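Local coordinates for 2,5-dihydroxypyridine 5,6-dioxygenase (PDB 7CUP), which catalyses the iron-dependent dioxygenolytic opening of the 2,5-dihydroxypyridine ring between carbons 5 and 6, yielding N-formylmaleamate in aerobic nicotinate degradation, at residues R38-A43 with V98-L103; K53-E58 with L91-L96; H14-S19 with M44-R49; W276-L281 with C289-A294. All blocks are in the same frame, centred on the assembly; numbering follows the deposited sequence.

Contact 1. Residues R38-A43 with V98-L103; sequences RTVNAA and VDTMML
Val40 and Ala43 of helix 37-49 meet Thr100 and Val98 across a buried helix-on-sheet interface within an alpha/beta fold. The helix connects strands 26-31 and 53-58 of the parallel sheet, forming a beta-alpha-beta unit, and here it packs against strand 96-99 and the loop that follows. No hydrogen bond crosses the contact. The closest approach is made by Val40 CG2, which lies 3.7 Å from Thr100 OG1, the two side chains running at about a right angle to each other. One helical turn on, the Ala43 CB methyl faces Val98 CG1 at 4.2 Å. Thr39 adds a looser touch, its CG2 standing 4.4 Å from Thr100 CG2.

Around this first shell, Thr100 is held by the neighbouring strand. Its chi1 of 70° sets OG1 between the backbone N and the carbonyl carbon, and this hydroxyl bonds to the carbonyl oxygen of Leu30, so the polar atom against Val40 is satisfied by strand 26-31. Phe12 of helix 5-18 packs on Thr39 and Ala43.

Further out, the bend after the strand is organised by the carboxylate of Asp99, which accepts three backbone N-H groups. OD1 receives Met101 N, the bond that defines an Asx turn, and Met102 N from the same face of its plane, the latter 30° out of that plane. Met101 N approaches OD1 nearly along the C-O axis, with an N-H...O angle of 158°. The third bond runs from Leu103 N to the syn lone pair of Asp99 OD2, 2.8 Å away.

Contact 2. Residues K53-E58 with L91-L96; sequences KVYAVE and LEAADL
Tyr55 and Val57, on the same face of strand 53-58, meet residues 91-94, with Val57 pointing toward them and Tyr55 reaching them by the end of its ring. This is helix-on-sheet packing at the strand of the parallel sheet that is outermost within this chain. The Tyr55 ring presents its hydroxyl end to the turn. With chi1 at 56°, CG sits between the backbone N and the carbonyl carbon, and the ring then carries OH to 3.5 Å from Ala93 CB. Ala94 CB is about as near, 3.6 Å from Tyr55 OH, and approaches the ring at an oblique angle. The hydroxyl spends its hydrogen bond on the carbonyl oxygen of Ala90, just before the turn.

Val57 and Leu91 make the purely apolar half and cross obliquely. Although Leu91 sets off away from the strand, its CD2 branch returns to lie 4.1 Å from Val57 CG2, and it is equally far from Val57 CB. Ile112 of helix 107-114 also packs on Leu91.

Beyond the strand, Ala56 and Glu58 pair antiparallel with a strand of the third subunit, so the sheet continues into that chain. The turn that meets the Tyr55 hydroxyl is itself closed by a backbone bond of 3.0 Å from Ala94 N to Leu91 O.

Contact 3. Residues H14-S19 with M44-R49; sequences HVLKLS and MEAAQR
Leu16 of helix 5-18 drives a single branch, CD1, against Ala46 and Ala47 of helix 37-49, and this one methyl makes every touch between the two segments. It is 4.0 Å from Ala46 CB and 3.9 Å from Ala47 CB, and closer still to backbone, with Leu16 CD1 at 3.6 Å from Ala47 N. Two consecutive alanines thus let the leucine reach the helix surface itself. The torsions account for the reach: CD1 is extended away from CA (chi2 -174°), which carries it the full length of the side chain toward helix 37-49. Only 84 Å² is buried between the segments, but all three residues lie in the protein interior.

The other faces of the two helices contrast with this compact patch. Lys17 is exposed, while Gln48 is partly exposed, with a weak bond from NE2 to Met44 O, 3.4 Å away. Arg49 turns to the assembly, forming a salt bridge with Glu13 of the fourth subunit. The end of helix 5-18 is tied down differently: Val15 O accepts both Ser19 N and, at 3.0 Å, Ser19 OG, which arrive from opposite faces of the carbonyl plane.

Within the fold, Leu16 also rests on Leu96 and Val98 of strand 96-99, while Ala47 packs on Val54 of strand 53-58, so helices 5-18 and 37-49 lie side by side against the parallel sheet.

Contact 4. Residues W276-L281 with C289-A294; sequences WTAMGL and CMDARA
Ala278 and Met279 meet Asp291 and Cys289, and the contacts that cross are van der Waals in kind. The sulfur of Cys289 nestles against the Met279 side chain, 3.6 Å from CB and nearly as close to CG, with Met279 SD at 4.1 Å from the same SG. Met279 chi1 of -169° turns CG anti to the backbone N, laying its chain alongside the thiol. The second patch is a methyl over a carboxylate: Ala278 CB stands directly above the plane of Asp291, 3.3 Å from CG and almost equally far from both oxygens.

Capping forms another group. Cys289 is the N-cap of helix 290-294, and its SG accepts a weak bond from Ala292 N at 3.6 Å.

Polar and charged interactions run outward. Asp291 OD1 takes a salt bridge from Arg131 and a hydrogen bond from Gln275 N, and Arg293 NE forms a salt bridge with Asp320 OD2. Thr277 O bonds to Tyr247 OH of the second subunit.

The chemistry implies a division of labour: apolar packing joins loop to helix, the carboxylate covered by Ala278 is salt-bridged to Arg131, which probably balances its charge, and Arg293, bound to the iron ligand Asp320, is consistent with a second-shell residue that steadies it.

How the contacts relate
Contacts 1, 2 and 3 form one cluster, their centres 12 to 13 Å apart, around the parallel sheet. Contacts 1 and 3 share helix 37-49 and meet where Leu16 CD1 lies 4.1 Å from Ala43 O. Contacts 1 and 2 touch through two leucines, Leu103 CD1 and Leu91 CD1, 4.2 Å apart. Contacts 2 and 3 pack together as well, and both reach the third subunit. Contact 4 stands apart, its centre 21 Å from that of contact 1 and 31 Å from that of contact 2. It alone approaches the metal site: the Cys289 side chain is about 9 Å from that of Asp320 and about 13 Å from the bound iron.

Contact 1. Residues R38-A43 with V98-L103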
loop_
_atom_site.group_PDB
_atom_site.type_symbol
_atom_site.label_atom_id
_atom_site.label_comp_id
_atom_site.label_asym_id
_atom_site.label_seq_id
_atom_site.Cartn_x
_atom_site.Cartn_y
_atom_site.Cartn_z
ATOM N N ARG A 38 6.886 -8.022 7.114
ATOM C CA ARG A 38 8.337 -8.247 6.840
ATOM C C ARG A 38 8.755 -9.618 7.386
ATOM O O ARG A 38 9.500 -10.312 6.696
ATOM C CB ARG A 38 9.140 -7.111 7.448
ATOM C CG ARG A 38 8.789 -5.785 6.809
ATOM C CD ARG A 38 9.550 -4.648 7.425
ATOM N NE ARG A 38 10.947 -4.764 7.052
ATOM C CZ ARG A 38 11.940 -4.837 7.927
ATOM N NH1 ARG A 38 11.666 -4.753 9.220
ATOM N NH2 ARG A 38 13.196 -4.964 7.503
ATOM N N THR A 39 8.252 -9.995 8.569
ATOM C CA THR A 39 8.536 -11.294 9.238
ATOM C C THR A 39 7.883 -12.459 8.461
ATOM O O THR A 39 8.577 -13.472 8.213
ATOM C CB THR A 39 8.185 -11.218 10.737
ATOM O OG1 THR A 39 8.954 -10.177 11.347
ATOM C CG2 THR A 39 8.566 -12.470 11.477
ATOM N N VAL A 40 6.598 -12.360 8.123
ATOM C CA VAL A 40 5.909 -13.327 7.220
ATOM C C VAL A 40 6.742 -13.524 5.942
ATOM O O VAL A 40 7.005 -14.694 5.568
ATOM C CB VAL A 40 4.502 -12.821 6.891
ATOM C CG1 VAL A 40 3.825 -13.641 5.820
ATOM C CG2 VAL A 40 3.635 -12.733 8.133
ATOM N N ASN A 41 7.149 -12.450 5.270
ATOM C CA ASN A 41 7.888 -12.544 3.968
ATOM C C ASN A 41 9.242 -13.231 4.173
ATOM O O ASN A 41 9.539 -14.151 3.407
ATOM C CB ASN A 41 8.090 -11.195 3.275
ATOM C CG ASN A 41 6.775 -10.602 2.792
ATOM O OD1 ASN A 41 5.766 -11.322 2.631
ATOM N ND2 ASN A 41 6.777 -9.284 2.588
ATOM N N ALA A 42 9.975 -12.861 5.220
ATOM C CA ALA A 42 11.301 -13.444 5.549
ATOM C C ALA A 42 11.186 -14.954 5.849
ATOM O O ALA A 42 12.089 -15.714 5.438
ATOM C CB ALA A 42 11.924 -12.720 6.694
ATOM N N ALA A 43 10.145 -15.361 6.574
ATOM C CA ALA A 43 9.846 -16.772 6.901
ATOM C C ALA A 43 9.538 -17.540 5.611
ATOM O O ALA A 43 10.098 -18.631 5.411
ATOM C CB ALA A 43 8.733 -16.836 7.925
ATOM N N VAL A 98 5.498 -21.677 11.517
ATOM C CA VAL A 98 6.007 -20.377 12.041
ATOM C C VAL A 98 4.784 -19.569 12.435
ATOM O O VAL A 98 4.062 -19.148 11.555
ATOM C CB VAL A 98 6.834 -19.601 11.014
ATOM C CG1 VAL A 98 7.286 -18.290 11.606
ATOM C CG2 VAL A 98 8.010 -20.429 10.528
ATOM N N ASP A 99 4.560 -19.367 13.715
ATOM C CA ASP A 99 3.387 -18.602 14.191
ATOM C C ASP A 99 3.786 -17.126 14.343
ATOM O O ASP A 99 4.555 -16.784 15.249
ATOM C CB ASP A 99 2.871 -19.288 15.456
ATOM C CG ASP A 99 1.736 -18.557 16.133
ATOM O OD1 ASP A 99 1.230 -17.581 15.520
ATOM O OD2 ASP A 99 1.419 -18.941 17.279
ATOM N N THR A 100 3.246 -16.265 13.487
ATOM C CA THR A 100 3.391 -14.790 13.564
ATOM C C THR A 100 2.097 -14.147 14.056
ATOM O O THR A 100 1.985 -12.918 13.927
ATOM C CB THR A 100 3.764 -14.211 12.196
ATOM O OG1 THR A 100 2.663 -14.315 11.282
ATOM C CG2 THR A 100 4.952 -14.907 11.583
ATOM N N MET A 101 1.163 -14.901 14.641
ATOM C CA MET A 101 -0.118 -14.317 15.141
ATOM C C MET A 101 -0.356 -14.625 16.633
ATOM O O MET A 101 -1.315 -14.038 17.175
ATOM C CB MET A 101 -1.324 -14.788 14.315
ATOM C CG MET A 101 -1.790 -16.185 14.609
ATOM S SD MET A 101 -3.332 -16.588 13.717
ATOM C CE MET A 101 -4.564 -16.013 14.865
ATOM N N MET A 102 0.438 -15.514 17.255
ATOM C CA MET A 102 0.444 -15.772 18.724
ATOM C C MET A 102 -0.780 -16.610 19.065
ATOM O O MET A 102 -1.699 -16.078 19.687
ATOM C CB MET A 102 0.388 -14.466 19.520
ATOM C CG MET A 102 1.626 -14.156 20.292
ATOM S SD MET A 102 1.707 -15.132 21.777
ATOM C CE MET A 102 0.641 -14.173 22.842
ATOM N N LEU A 103 -0.805 -17.849 18.589
ATOM C CA LEU A 103 -1.788 -18.870 19.000
ATOM C C LEU A 103 -1.490 -19.168 20.457
ATOM O O LEU A 103 -0.448 -19.770 20.715
ATOM C CB LEU A 103 -1.604 -20.164 18.205
ATOM C CG LEU A 103 -2.213 -20.221 16.819
ATOM C CD1 LEU A 103 -2.031 -21.628 16.290
ATOM C CD2 LEU A 103 -3.681 -19.819 16.820
#

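Contact 2. Residues K53-E58 with L91-L96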
loop_
_atom_site.group_PDB
_atom_site.type_symbol
_atom_site.label_atom_id
_atom_site.label_comp_id
_atom_site.label_asym_id
_atom_site.label_seq_id
_atom_site.Cartn_x
_atom_site.Cartn_y
_atom_site.Cartn_z
ATOM N N LYS A 53 9.019 -27.133 1.132
ATOM C CA LYS A 53 7.690 -26.715 0.624
ATOM C C LYS A 53 7.120 -25.703 1.632
ATOM O O LYS A 53 7.307 -25.911 2.840
ATOM C CB LYS A 53 6.820 -27.955 0.446
ATOM C CG LYS A 53 7.366 -28.961 -0.564
ATOM C CD LYS A 53 7.373 -28.349 -1.961
ATOM C CE LYS A 53 8.150 -29.169 -2.968
ATOM N NZ LYS A 53 7.762 -28.782 -4.346
ATOM N N VAL A 54 6.524 -24.619 1.156
ATOM C CA VAL A 54 5.959 -23.554 2.032
ATOM C C VAL A 54 4.568 -23.150 1.563
ATOM O O VAL A 54 4.274 -23.177 0.376
ATOM C CB VAL A 54 6.884 -22.330 2.116
ATOM C CG1 VAL A 54 8.307 -22.769 2.362
ATOM C CG2 VAL A 54 6.817 -21.451 0.876
ATOM N N TYR A 55 3.740 -22.740 2.518
ATOM C CA TYR A 55 2.467 -22.041 2.256
ATOM C C TYR A 55 2.187 -21.183 3.486
ATOM O O TYR A 55 2.732 -21.503 4.577
ATOM C CB TYR A 55 1.332 -23.032 1.968
ATOM C CG TYR A 55 1.084 -24.078 3.027
ATOM C CD1 TYR A 55 1.910 -25.187 3.142
ATOM C CD2 TYR A 55 0.030 -23.974 3.921
ATOM C CE1 TYR A 55 1.687 -26.159 4.110
ATOM C CE2 TYR A 55 -0.201 -24.930 4.911
ATOM C CZ TYR A 55 0.636 -26.027 5.004
ATOM O OH TYR A 55 0.411 -27.002 5.921
ATOM N N ALA A 56 1.408 -20.122 3.297
ATOM C CA ALA A 56 0.892 -19.264 4.388
ATOM C C ALA A 56 -0.564 -19.638 4.670
ATOM O O ALA A 56 -1.325 -20.020 3.744
ATOM C CB ALA A 56 1.050 -17.799 4.034
ATOM N N VAL A 57 -0.917 -19.615 5.952
ATOM C CA VAL A 57 -2.299 -19.756 6.459
ATOM C C VAL A 57 -2.649 -18.457 7.166
ATOM O O VAL A 57 -1.891 -18.068 8.059
ATOM C CB VAL A 57 -2.423 -20.959 7.397
ATOM C CG1 VAL A 57 -3.839 -21.065 7.918
ATOM C CG2 VAL A 57 -2.004 -22.227 6.683
ATOM N N GLU A 58 -3.709 -17.797 6.709
ATOM C CA GLU A 58 -4.218 -16.568 7.332
ATOM C C GLU A 58 -5.542 -16.907 7.996
ATOM O O GLU A 58 -6.439 -17.409 7.327
ATOM C CB GLU A 58 -4.367 -15.420 6.336
ATOM C CG GLU A 58 -4.905 -14.198 7.020
ATOM C CD GLU A 58 -4.674 -12.870 6.333
ATOM O OE1 GLU A 58 -4.452 -12.872 5.080
ATOM O OE2 GLU A 58 -4.738 -11.827 7.077
ATOM N N LEU A 91 -2.617 -26.631 9.484
ATOM C CA LEU A 91 -1.338 -26.484 10.224
ATOM C C LEU A 91 -0.739 -27.865 10.523
ATOM O O LEU A 91 0.480 -28.007 10.381
ATOM C CB LEU A 91 -1.611 -25.693 11.500
ATOM C CG LEU A 91 -2.148 -24.282 11.262
ATOM C CD1 LEU A 91 -2.464 -23.603 12.579
ATOM C CD2 LEU A 91 -1.164 -23.429 10.476
ATOM N N GLU A 92 -1.560 -28.842 10.918
ATOM C CA GLU A 92 -1.118 -30.253 11.156
ATOM C C GLU A 92 -0.469 -30.863 9.912
ATOM O O GLU A 92 0.391 -31.755 10.064
ATOM C CB GLU A 92 -2.310 -31.104 11.591
ATOM C CG GLU A 92 -2.724 -30.780 12.990
ATOM C CD GLU A 92 -3.918 -31.572 13.482
ATOM O OE1 GLU A 92 -4.474 -32.384 12.727
ATOM O OE2 GLU A 92 -4.260 -31.385 14.634
ATOM N N ALA A 93 -0.868 -30.405 8.729
ATOM C CA ALA A 93 -0.286 -30.839 7.435
ATOM C C ALA A 93 1.203 -30.533 7.390
ATOM O O ALA A 93 1.917 -31.287 6.741
ATOM C CB ALA A 93 -1.005 -30.184 6.273
ATOM N N ALA A 94 1.652 -29.449 8.030
ATOM C CA ALA A 94 3.047 -28.959 7.964
ATOM C C ALA A 94 3.950 -29.774 8.894
ATOM O O ALA A 94 3.471 -30.262 9.939
ATOM C CB ALA A 94 3.089 -27.495 8.342
ATOM N N ASP A 95 5.252 -29.810 8.617
ATOM C CA ASP A 95 6.233 -30.323 9.605
ATOM C C ASP A 95 6.470 -29.250 10.679
ATOM O O ASP A 95 6.619 -29.584 11.855
ATOM C CB ASP A 95 7.515 -30.752 8.911
ATOM C CG ASP A 95 7.268 -31.949 8.004
ATOM O OD1 ASP A 95 6.951 -33.036 8.542
ATOM O OD2 ASP A 95 7.331 -31.757 6.785
ATOM N N LEU A 96 6.515 -27.993 10.277
ATOM C CA LEU A 96 6.840 -26.866 11.188
ATOM C C LEU A 96 5.888 -25.716 10.875
ATOM O O LEU A 96 5.665 -25.438 9.672
ATOM C CB LEU A 96 8.291 -26.433 10.980
ATOM C CG LEU A 96 8.759 -25.332 11.945
ATOM C CD1 LEU A 96 10.123 -25.665 12.552
ATOM C CD2 LEU A 96 8.829 -23.997 11.256
#

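Contact 3. Residues H14-S19 with M44-R49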
loop_
_atom_site.group_PDB
_atom_site.type_symbol
_atom_site.label_atom_id
_atom_site.label_comp_id
_atom_site.label_asym_id
_atom_site.label_seq_id
_atom_site.Cartn_x
_atom_site.Cartn_y
_atom_site.Cartn_z
ATOM N N HIS A 14 18.768 -19.213 9.426
ATOM C CA HIS A 14 19.533 -19.739 10.590
ATOM C C HIS A 14 18.602 -20.491 11.553
ATOM O O HIS A 14 18.867 -21.681 11.864
ATOM C CB HIS A 14 20.311 -18.615 11.281
ATOM C CG HIS A 14 20.881 -19.025 12.600
ATOM N ND1 HIS A 14 22.083 -19.685 12.704
ATOM C CD2 HIS A 14 20.443 -18.834 13.861
ATOM C CE1 HIS A 14 22.354 -19.912 13.970
ATOM N NE2 HIS A 14 21.363 -19.395 14.706
ATOM N N VAL A 15 17.498 -19.872 11.955
ATOM C CA VAL A 15 16.576 -20.439 12.980
ATOM C C VAL A 15 15.805 -21.625 12.374
ATOM O O VAL A 15 15.602 -22.589 13.104
ATOM C CB VAL A 15 15.677 -19.337 13.579
ATOM C CG1 VAL A 15 14.682 -19.905 14.586
ATOM C CG2 VAL A 15 16.548 -18.247 14.225
ATOM N N LEU A 16 15.392 -21.578 11.104
ATOM C CA LEU A 16 14.701 -22.729 10.454
ATOM C C LEU A 16 15.674 -23.928 10.306
ATOM O O LEU A 16 15.257 -25.039 10.568
ATOM C CB LEU A 16 14.152 -22.287 9.102
ATOM C CG LEU A 16 12.981 -21.300 9.140
ATOM C CD1 LEU A 16 12.482 -21.099 7.722
ATOM C CD2 LEU A 16 11.854 -21.752 10.029
ATOM N N LYS A 17 16.943 -23.684 9.991
ATOM C CA LYS A 17 18.005 -24.728 9.987
ATOM C C LYS A 17 18.131 -25.359 11.385
ATOM O O LYS A 17 18.041 -26.594 11.484
ATOM C CB LYS A 17 19.329 -24.146 9.494
ATOM C CG LYS A 17 19.802 -24.746 8.186
ATOM C CD LYS A 17 21.150 -24.254 7.705
ATOM C CE LYS A 17 21.004 -23.232 6.600
ATOM N NZ LYS A 17 22.268 -22.507 6.345
ATOM N N LEU A 18 18.286 -24.558 12.434
ATOM C CA LEU A 18 18.366 -25.106 13.802
ATOM C C LEU A 18 17.086 -25.890 14.087
ATOM O O LEU A 18 17.142 -26.858 14.849
ATOM C CB LEU A 18 18.559 -23.966 14.804
ATOM C CG LEU A 18 19.955 -23.361 14.834
ATOM C CD1 LEU A 18 20.005 -22.168 15.785
ATOM C CD2 LEU A 18 20.994 -24.416 15.219
ATOM N N SER A 19 15.965 -25.467 13.514
ATOM C CA SER A 19 14.637 -26.120 13.652
ATOM C C SER A 19 14.497 -27.344 12.726
ATOM O O SER A 19 13.374 -27.865 12.612
ATOM C CB SER A 19 13.517 -25.115 13.407
ATOM O OG SER A 19 13.447 -24.153 14.438
ATOM N N MET A 44 8.700 -16.986 4.736
ATOM C CA MET A 44 8.319 -17.641 3.456
ATOM C C MET A 44 9.584 -17.786 2.576
ATOM O O MET A 44 9.827 -18.893 2.092
ATOM C CB MET A 44 7.253 -16.834 2.712
ATOM C CG MET A 44 5.870 -16.828 3.390
ATOM S SD MET A 44 4.968 -18.386 3.225
ATOM C CE MET A 44 4.273 -18.239 1.584
ATOM N N GLU A 45 10.372 -16.714 2.445
ATOM C CA GLU A 45 11.601 -16.640 1.606
ATOM C C GLU A 45 12.638 -17.609 2.168
ATOM O O GLU A 45 13.125 -18.420 1.411
ATOM C CB GLU A 45 12.133 -15.211 1.489
ATOM C CG GLU A 45 11.322 -14.355 0.523
ATOM C CD GLU A 45 10.903 -15.084 -0.759
ATOM O OE1 GLU A 45 9.673 -15.395 -0.938
ATOM O OE2 GLU A 45 11.814 -15.363 -1.579
ATOM N N ALA A 46 12.899 -17.593 3.470
ATOM C CA ALA A 46 13.912 -18.458 4.105
ATOM C C ALA A 46 13.541 -19.948 3.947
ATOM O O ALA A 46 14.427 -20.774 3.572
ATOM C CB ALA A 46 14.075 -18.084 5.550
ATOM N N ALA A 47 12.295 -20.321 4.214
ATOM C CA ALA A 47 11.837 -21.723 4.062
ATOM C C ALA A 47 12.065 -22.202 2.628
ATOM O O ALA A 47 12.580 -23.352 2.453
ATOM C CB ALA A 47 10.406 -21.854 4.473
ATOM N N GLN A 48 11.763 -21.365 1.630
ATOM C CA GLN A 48 12.054 -21.696 0.204
ATOM C C GLN A 48 13.576 -21.772 -0.056
ATOM O O GLN A 48 13.999 -22.699 -0.761
ATOM C CB GLN A 48 11.341 -20.704 -0.704
ATOM C CG GLN A 48 9.847 -20.867 -0.649
ATOM C CD GLN A 48 9.128 -19.947 -1.602
ATOM O OE1 GLN A 48 8.861 -20.311 -2.743
ATOM N NE2 GLN A 48 8.749 -18.784 -1.111
ATOM N N ARG A 49 14.394 -20.890 0.517
ATOM C CA ARG A 49 15.865 -20.993 0.364
ATOM C C ARG A 49 16.360 -22.349 0.885
ATOM O O ARG A 49 17.294 -22.870 0.306
ATOM C CB ARG A 49 16.586 -19.833 1.043
ATOM C CG ARG A 49 16.430 -18.553 0.251
ATOM C CD ARG A 49 17.575 -17.595 0.394
ATOM N NE ARG A 49 17.462 -16.725 -0.765
ATOM C CZ ARG A 49 18.094 -16.898 -1.930
ATOM N NH1 ARG A 49 18.979 -17.871 -2.099
ATOM N NH2 ARG A 49 17.863 -16.047 -2.913
#

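Contact 4. Residues W276-L281 with C289-A294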
loop_
_atom_site.group_PDB
_atom_site.type_symbol
_atom_site.label_atom_id
_atom_site.label_comp_id
_atom_site.label_asym_id
_atom_site.label_seq_id
_atom_site.Cartn_x
_atom_site.Cartn_y
_atom_site.Cartn_z
ATOM N N TRP A 276 17.161 -6.817 31.725
ATOM C CA TRP A 276 16.148 -6.196 32.604
ATOM C C TRP A 276 15.922 -4.744 32.184
ATOM O O TRP A 276 14.814 -4.296 32.321
ATOM C CB TRP A 276 16.631 -6.347 34.038
ATOM C CG TRP A 276 15.947 -5.473 35.024
ATOM C CD1 TRP A 276 14.697 -5.656 35.525
ATOM C CD2 TRP A 276 16.480 -4.282 35.635
ATOM N NE1 TRP A 276 14.406 -4.655 36.408
ATOM C CE2 TRP A 276 15.475 -3.796 36.498
ATOM C CE3 TRP A 276 17.699 -3.602 35.571
ATOM C CZ2 TRP A 276 15.652 -2.664 37.289
ATOM C CZ3 TRP A 276 17.874 -2.464 36.335
ATOM C CH2 TRP A 276 16.860 -2.003 37.183
ATOM N N THR A 277 16.913 -4.044 31.632
ATOM C CA THR A 277 16.751 -2.605 31.268
ATOM C C THR A 277 16.028 -2.422 29.916
ATOM O O THR A 277 15.599 -1.299 29.612
ATOM C CB THR A 277 18.101 -1.896 31.212
ATOM O OG1 THR A 277 18.878 -2.648 30.267
ATOM C CG2 THR A 277 18.717 -1.766 32.581
ATOM N N ALA A 278 15.920 -3.461 29.108
ATOM C CA ALA A 278 15.389 -3.365 27.723
ATOM C C ALA A 278 13.959 -2.780 27.695
ATOM O O ALA A 278 13.673 -1.933 26.817
ATOM C CB ALA A 278 15.480 -4.731 27.098
ATOM N N MET A 279 13.092 -3.153 28.633
ATOM C CA MET A 279 11.651 -2.791 28.598
ATOM C C MET A 279 11.541 -1.265 28.599
ATOM O O MET A 279 10.708 -0.708 27.836
ATOM C CB MET A 279 10.923 -3.365 29.815
ATOM C CG MET A 279 9.423 -3.270 29.735
ATOM S SD MET A 279 8.646 -4.024 31.198
ATOM C CE MET A 279 9.144 -2.907 32.507
ATOM N N GLY A 280 12.388 -0.614 29.398
ATOM C CA GLY A 280 12.368 0.846 29.598
ATOM C C GLY A 280 12.745 1.615 28.343
ATOM O O GLY A 280 12.566 2.833 28.335
ATOM N N LEU A 281 13.262 0.959 27.307
ATOM C CA LEU A 281 13.678 1.653 26.078
ATOM C C LEU A 281 12.595 1.491 25.017
ATOM O O LEU A 281 12.806 2.021 23.892
ATOM C CB LEU A 281 15.021 1.073 25.622
ATOM C CG LEU A 281 16.180 1.449 26.539
ATOM C CD1 LEU A 281 17.301 0.443 26.434
ATOM C CD2 LEU A 281 16.681 2.837 26.206
ATOM N N CYS A 289 7.734 -8.226 25.484
ATOM C CA CYS A 289 8.899 -8.048 26.389
ATOM C C CYS A 289 9.365 -9.431 26.871
ATOM O O CYS A 289 9.260 -9.793 28.083
ATOM C CB CYS A 289 8.629 -7.084 27.545
ATOM S SG CYS A 289 10.178 -6.562 28.346
ATOM N N MET A 290 9.949 -10.169 25.940
ATOM C CA MET A 290 10.685 -11.420 26.255
ATOM C C MET A 290 11.950 -11.115 27.055
ATOM O O MET A 290 12.345 -12.005 27.810
ATOM C CB MET A 290 11.013 -12.194 24.982
ATOM C CG MET A 290 9.791 -12.822 24.362
ATOM S SD MET A 290 8.806 -13.816 25.532
ATOM C CE MET A 290 9.973 -15.099 25.951
ATOM N N ASP A 291 12.516 -9.908 26.948
ATOM C CA ASP A 291 13.684 -9.491 27.762
ATOM C C ASP A 291 13.360 -9.661 29.254
ATOM O O ASP A 291 14.213 -10.173 29.988
ATOM C CB ASP A 291 14.072 -8.055 27.443
ATOM C CG ASP A 291 14.956 -7.919 26.227
ATOM O OD1 ASP A 291 16.188 -8.115 26.378
ATOM O OD2 ASP A 291 14.427 -7.601 25.145
ATOM N N ALA A 292 12.176 -9.205 29.684
ATOM C CA ALA A 292 11.725 -9.228 31.083
ATOM C C ALA A 292 11.532 -10.682 31.501
ATOM O O ALA A 292 11.863 -10.998 32.639
ATOM C CB ALA A 292 10.447 -8.426 31.240
ATOM N N ARG A 293 10.999 -11.541 30.624
ATOM C CA ARG A 293 10.750 -12.954 31.015
ATOM C C ARG A 293 12.079 -13.712 31.121
ATOM O O ARG A 293 12.153 -14.648 31.940
ATOM C CB ARG A 293 9.802 -13.666 30.048
ATOM C CG ARG A 293 8.394 -13.096 30.008
ATOM C CD ARG A 293 7.494 -13.869 29.092
ATOM N NE ARG A 293 6.142 -13.361 29.241
ATOM C CZ ARG A 293 5.672 -12.248 28.685
ATOM N NH1 ARG A 293 6.456 -11.511 27.906
ATOM N NH2 ARG A 293 4.411 -11.880 28.901
ATOM N N ALA A 294 13.052 -13.423 30.258
ATOM C CA ALA A 294 14.176 -14.347 29.986
ATOM C C ALA A 294 15.481 -13.913 30.664
ATOM O O ALA A 294 16.391 -14.742 30.663
ATOM C CB ALA A 294 14.391 -14.563 28.501
#